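Local coordinates for protein Non-sulfated chondroitin lyase E66 (Autographa californica nucleopolyhedrovirus, PDB 3VSN) that acts as a chondroitin lyase of the occlusion-derived virus envelope, is essential for oral infectivity and may digest the chondroitin sulfate barrier of the midgut peritrophic matrix, at residues Ala322-Lys326 with Met604-Glu608; Met364-Ile368 with Gly452-Tyr457. All blocks are in the same frame, centred on the assembly; numbering follows the deposited sequence.

In the fold
Both contacts belong to the beta-sheet part of this alpha/alpha-toroid and beta-sandwich lyase, and each is closed by a segment of the antiparallel sheet formed by strands 318-322, 327-331, 335-340 and 367-370. Contact 1 joins the turn between the first two of these strands to the end of strand 600-605, in the C-terminal seven-stranded sheet. Contact 2 lays the start of strand 367-370 against strand 452-461 of another seven-stranded sheet. Their centres are 18 Å apart and their nearest atoms about 9 Å, without touching. Along the chain, contact 2 is nested within the loop that contact 1 closes. By strand membership, one four-stranded sheet meets two later sheets at separate places.

Contact 1 (Ala322-Lys326 with Met604-Glu608); sequences ADYSK and MSANE
A salt bridge from the buried K326 to the partly exposed E608 joins two turns: the connection between strands 318-322 and 327-331, and the type I beta turn S605-E608 that begins on the last residue of strand 600-605. K326 NZ lies 2.7 Å from E608 OE2, meeting it on the anti side of the carboxylate and 15° out of its plane. The lysine chain bends at chi2 (-56°) and is extended beyond, which carries the amine back over its own turn; there it also donates to D323 O, 2.7 Å from NZ and almost in line with the carbonyl (C=O...N angle 161°). A water accepts from K326 NZ at 3.0 Å and donates to A606 O at 2.8 Å. With T417 O of strand 414-421, four acceptors surround NZ, one more than its three hydrogens, so at least one hydrogen is probably shared. Beside the salt bridge, M604 reaches across with its CG anti to the backbone N and its chain extended. Its methyl CE ends 3.4 Å from D323 O and 3.7 Å from K326 NZ, and its SD passes 4.0 Å from D323 CB. E608 OE2 is shared with R345, whose NH2 also binds Y324 O; two cationic partners would probably keep this carboxylate ionised. D240 OD2 further holds turn 322-326 through the backbone N of Y324 and S325, and L652 N donates to D323 OD2. Strand 414-421 touches both segments, I419 meeting D323 and A418 meeting A606, while M604 pairs through its backbone with V593 of strand 592-597.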
loop_
_atom_site.group_PDB
_atom_site.type_symbol
_atom_site.label_atom_id
_atom_site.label_comp_id
_atom_site.label_asym_id
_atom_site.label_seq_id
_atom_site.Cartn_x
_atom_site.Cartn_y
_atom_site.Cartn_z
ATOM N N ALA A 322 11.008 3.982 -5.797
ATOM C CA ALA A 322 11.812 2.951 -5.167
ATOM C C ALA A 322 12.504 2.209 -6.303
ATOM O O ALA A 322 11.892 1.373 -6.971
ATOM C CB ALA A 322 10.930 2.021 -4.351
ATOM N N ASP A 323 13.771 2.552 -6.538
ATOM C CA ASP A 323 14.479 2.157 -7.761
ATOM C C ASP A 323 14.895 0.684 -7.814
ATOM O O ASP A 323 15.120 0.140 -8.898
ATOM C CB ASP A 323 15.711 3.039 -7.978
ATOM C CG ASP A 323 15.365 4.507 -8.199
ATOM O OD1 ASP A 323 14.186 4.841 -8.472
ATOM O OD2 ASP A 323 16.294 5.333 -8.097
ATOM N N TYR A 324 15.021 0.055 -6.650
ATOM C CA TYR A 324 15.375 -1.363 -6.569
ATOM C C TYR A 324 14.145 -2.266 -6.470
ATOM O O TYR A 324 14.083 -3.317 -7.112
ATOM C CB TYR A 324 16.263 -1.619 -5.353
ATOM C CG TYR A 324 17.712 -1.239 -5.538
ATOM C CD1 TYR A 324 18.589 -2.082 -6.221
ATOM C CD2 TYR A 324 18.214 -0.053 -5.002
ATOM C CE1 TYR A 324 19.925 -1.746 -6.380
ATOM C CE2 TYR A 324 19.548 0.292 -5.155
ATOM C CZ TYR A 324 20.399 -0.557 -5.843
ATOM O OH TYR A 324 21.724 -0.220 -5.994
ATOM N N SER A 325 13.185 -1.856 -5.645
ATOM C CA SER A 325 11.971 -2.637 -5.392
ATOM C C SER A 325 10.924 -2.415 -6.480
ATOM O O SER A 325 9.986 -3.207 -6.617
ATOM C CB SER A 325 11.391 -2.281 -4.024
ATOM O OG SER A 325 12.329 -2.551 -2.996
ATOM N N LYS A 326 11.104 -1.330 -7.241
ATOM C CA LYS A 326 10.317 -1.003 -8.449
ATOM C C LYS A 326 8.904 -0.488 -8.156
ATOM O O LYS A 326 7.912 -1.143 -8.476
ATOM C CB LYS A 326 10.285 -2.167 -9.466
ATOM C CG LYS A 326 11.625 -2.863 -9.721
ATOM C CD LYS A 326 12.716 -1.896 -10.163
ATOM C CE LYS A 326 14.018 -2.628 -10.451
ATOM N NZ LYS A 326 15.096 -1.713 -10.923
ATOM N N MET A 604 17.618 6.588 -15.827
ATOM C CA MET A 604 17.903 5.302 -15.191
ATOM C C MET A 604 17.873 4.175 -16.219
ATOM O O MET A 604 17.106 4.227 -17.179
ATOM C CB MET A 604 16.918 5.003 -14.055
ATOM C CG MET A 604 17.194 3.684 -13.347
ATOM S SD MET A 604 16.088 3.299 -11.983
ATOM C CE MET A 604 16.497 1.574 -11.713
ATOM N N SER A 605 18.717 3.167 -16.005
ATOM C CA SER A 605 18.746 1.976 -16.848
ATOM C C SER A 605 17.977 0.828 -16.193
ATOM O O SER A 605 18.105 0.600 -14.991
ATOM C CB SER A 605 20.191 1.544 -17.101
ATOM O OG SER A 605 20.230 0.239 -17.644
ATOM N N ALA A 606 17.192 0.101 -16.987
ATOM C CA ALA A 606 16.458 -1.063 -16.481
ATOM C C ALA A 606 17.407 -2.207 -16.122
ATOM O O ALA A 606 17.017 -3.144 -15.424
ATOM C CB ALA A 606 15.406 -1.522 -17.486
ATOM N N ASN A 607 18.649 -2.119 -16.606
ATOM C CA ASN A 607 19.712 -3.044 -16.212
ATOM C C ASN A 607 20.394 -2.634 -14.904
ATOM O O ASN A 607 21.269 -3.341 -14.408
ATOM C CB ASN A 607 20.740 -3.189 -17.341
ATOM C CG ASN A 607 20.149 -3.825 -18.580
ATOM O OD1 ASN A 607 19.387 -4.788 -18.489
ATOM N ND2 ASN A 607 20.476 -3.280 -19.743
ATOM N N GLU A 608 19.976 -1.486 -14.364
ATOM C CA GLU A 608 20.481 -0.942 -13.093
ATOM C C GLU A 608 21.967 -0.566 -13.148
ATOM O O GLU A 608 22.678 -0.611 -12.138
ATOM C CB GLU A 608 20.154 -1.884 -11.920
ATOM C CG GLU A 608 18.657 -2.160 -11.775
ATOM C CD GLU A 608 18.327 -3.257 -10.775
ATOM O OE1 GLU A 608 19.138 -4.189 -10.598
ATOM O OE2 GLU A 608 17.235 -3.199 -10.172
HETATM O O HOH W 1 15.574 -3.762 -13.124
#

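Contact 2 (Met364-Ile368 with Gly452-Tyr457); sequences MARRI and GMFQLY
The loop leading into strand 367-370, and the start of that strand, lie against strand 452-461 of a different antiparallel sheet, R366 and I368 meeting M453, Q455 and Y457. The end-to-end directions differ by 167°, yet the nearest CA pair, I368 and M453, is still 7.1 Å apart and no hydrogen bond crosses. R366 folds back at chi2 (-69°), so that its aliphatic chain passes Q455 OE1, 3.2 Å from R366 CD, and this oxygen lies at the edge of the guanidinium, in its plane. Y457 OH sits over the centre of one guanidinium face, 3.8 Å above the plane, while Q455 NE2 lies over the centre of one face of the Y457 ring. R366 NH1 donates to A365 O (3.1 Å), which lies in the guanidinium plane, although NH1 stands above the carbonyl plane and not on a lone pair; NE donates to S444 OG. These side chains lie on a face of the seven-stranded sheet, in the beta-sandwich part of the lyase, where strand 452-461 runs between 440-449 and 550-558: T446 and S444 bind the Q455 amide, and Y554 bonds to R366 O. M453, bent at chi3 (76°), places its CE 3.2 Å from that same R366 O. Farther along, I368 CG2 packs on M453 CB at 3.7 Å, with F448 touching both. Y457 OH is hydrogen-bonded to G388 O and lies 3.5 Å from M364 CB.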
loop_
_atom_site.group_PDB
_atom_site.type_symbol
_atom_site.label_atom_id
_atom_site.label_comp_id
_atom_site.label_asym_id
_atom_site.label_seq_id
_atom_site.Cartn_x
_atom_site.Cartn_y
_atom_site.Cartn_z
ATOM N N MET A 364 -0.299 -5.144 -13.817
ATOM C CA MET A 364 -0.684 -4.327 -14.966
ATOM C C MET A 364 -1.588 -3.132 -14.661
ATOM O O MET A 364 -2.036 -2.454 -15.586
ATOM C CB MET A 364 -1.307 -5.213 -16.053
ATOM C CG MET A 364 -0.306 -6.120 -16.749
ATOM S SD MET A 364 -1.072 -7.194 -17.977
ATOM C CE MET A 364 -1.725 -8.497 -16.936
ATOM N N ALA A 365 -1.857 -2.865 -13.381
ATOM C CA ALA A 365 -2.624 -1.666 -13.020
ATOM C C ALA A 365 -1.858 -0.420 -13.454
ATOM O O ALA A 365 -0.718 -0.207 -13.037
ATOM C CB ALA A 365 -2.915 -1.621 -11.526
ATOM N N ARG A 366 -2.485 0.375 -14.317
ATOM C CA ARG A 366 -1.929 1.638 -14.796
ATOM C C ARG A 366 -3.039 2.673 -14.711
ATOM O O ARG A 366 -3.726 2.954 -15.695
ATOM C CB ARG A 366 -1.420 1.505 -16.240
ATOM C CG ARG A 366 -0.406 0.390 -16.468
ATOM C CD ARG A 366 0.925 0.692 -15.800
ATOM N NE ARG A 366 1.961 -0.261 -16.195
ATOM C CZ ARG A 366 2.244 -1.382 -15.535
ATOM N NH1 ARG A 366 1.569 -1.712 -14.437
ATOM N NH2 ARG A 366 3.204 -2.181 -15.980
ATOM N N ARG A 367 -3.216 3.222 -13.515
ATOM C CA ARG A 367 -4.413 3.987 -13.183
ATOM C C ARG A 367 -4.079 5.177 -12.285
ATOM O O ARG A 367 -3.160 5.117 -11.457
ATOM C CB ARG A 367 -5.443 3.059 -12.508
ATOM C CG ARG A 367 -6.665 3.739 -11.903
ATOM C CD ARG A 367 -7.655 4.261 -12.939
ATOM N NE ARG A 367 -8.700 5.047 -12.282
ATOM C CZ ARG A 367 -9.818 4.545 -11.761
ATOM N NH1 ARG A 367 -10.072 3.242 -11.832
ATOM N NH2 ARG A 367 -10.693 5.351 -11.168
ATOM N N ILE A 368 -4.806 6.268 -12.490
ATOM C CA ILE A 368 -4.803 7.381 -11.558
ATOM C C ILE A 368 -6.188 7.453 -10.930
ATOM O O ILE A 368 -7.195 7.165 -11.587
ATOM C CB ILE A 368 -4.412 8.721 -12.229
ATOM C CG1 ILE A 368 -5.421 9.124 -13.321
ATOM C CG2 ILE A 368 -2.995 8.632 -12.778
ATOM C CD1 ILE A 368 -5.099 10.432 -14.026
ATOM N N GLY A 452 -2.276 14.060 -15.441
ATOM C CA GLY A 452 -2.632 12.851 -16.163
ATOM C C GLY A 452 -1.565 11.783 -16.193
ATOM O O GLY A 452 -0.562 11.865 -15.489
ATOM N N MET A 453 -1.791 10.782 -17.036
ATOM C CA MET A 453 -0.937 9.611 -17.113
ATOM C C MET A 453 -0.957 9.084 -18.538
ATOM O O MET A 453 -2.028 8.846 -19.092
ATOM C CB MET A 453 -1.441 8.522 -16.159
ATOM C CG MET A 453 -0.579 7.266 -16.125
ATOM S SD MET A 453 -1.505 5.781 -15.670
ATOM C CE MET A 453 -2.364 5.470 -17.217
ATOM N N PHE A 454 0.228 8.913 -19.113
ATOM C CA PHE A 454 0.411 8.303 -20.424
ATOM C C PHE A 454 0.805 6.839 -20.224
ATOM O O PHE A 454 1.620 6.530 -19.356
ATOM C CB PHE A 454 1.507 9.068 -21.180
ATOM C CG PHE A 454 2.082 8.337 -22.363
ATOM C CD1 PHE A 454 3.218 7.534 -22.224
ATOM C CD2 PHE A 454 1.519 8.485 -23.624
ATOM C CE1 PHE A 454 3.763 6.880 -23.319
ATOM C CE2 PHE A 454 2.059 7.836 -24.721
ATOM C CZ PHE A 454 3.180 7.031 -24.572
ATOM N N GLN A 455 0.213 5.946 -21.016
ATOM C CA GLN A 455 0.551 4.523 -20.976
ATOM C C GLN A 455 0.726 3.970 -22.385
ATOM O O GLN A 455 -0.176 4.073 -23.214
ATOM C CB GLN A 455 -0.517 3.712 -20.224
ATOM C CG GLN A 455 -0.314 2.192 -20.266
ATOM C CD GLN A 455 0.953 1.728 -19.559
ATOM O OE1 GLN A 455 1.363 2.308 -18.556
ATOM N NE2 GLN A 455 1.576 0.670 -20.080
ATOM N N LEU A 456 1.898 3.399 -22.646
ATOM C CA LEU A 456 2.147 2.680 -23.886
ATOM C C LEU A 456 2.623 1.270 -23.563
ATOM O O LEU A 456 3.594 1.097 -22.837
ATOM C CB LEU A 456 3.201 3.400 -24.744
ATOM C CG LEU A 456 3.796 2.628 -25.937
ATOM C CD1 LEU A 456 2.751 2.351 -27.014
ATOM C CD2 LEU A 456 4.992 3.357 -26.534
ATOM N N TYR A 457 1.926 0.269 -24.093
ATOM C CA TYR A 457 2.452 -1.086 -24.114
ATOM C C TYR A 457 2.874 -1.369 -25.542
ATOM O O TYR A 457 2.126 -1.074 -26.476
ATOM C CB TYR A 457 1.386 -2.115 -23.746
ATOM C CG TYR A 457 1.004 -2.256 -22.289
ATOM C CD1 TYR A 457 1.878 -2.825 -21.354
ATOM C CD2 TYR A 457 -0.270 -1.899 -21.862
ATOM C CE1 TYR A 457 1.495 -2.993 -20.025
ATOM C CE2 TYR A 457 -0.661 -2.059 -20.544
ATOM C CZ TYR A 457 0.221 -2.607 -19.628
ATOM O OH TYR A 457 -0.184 -2.759 -18.315
#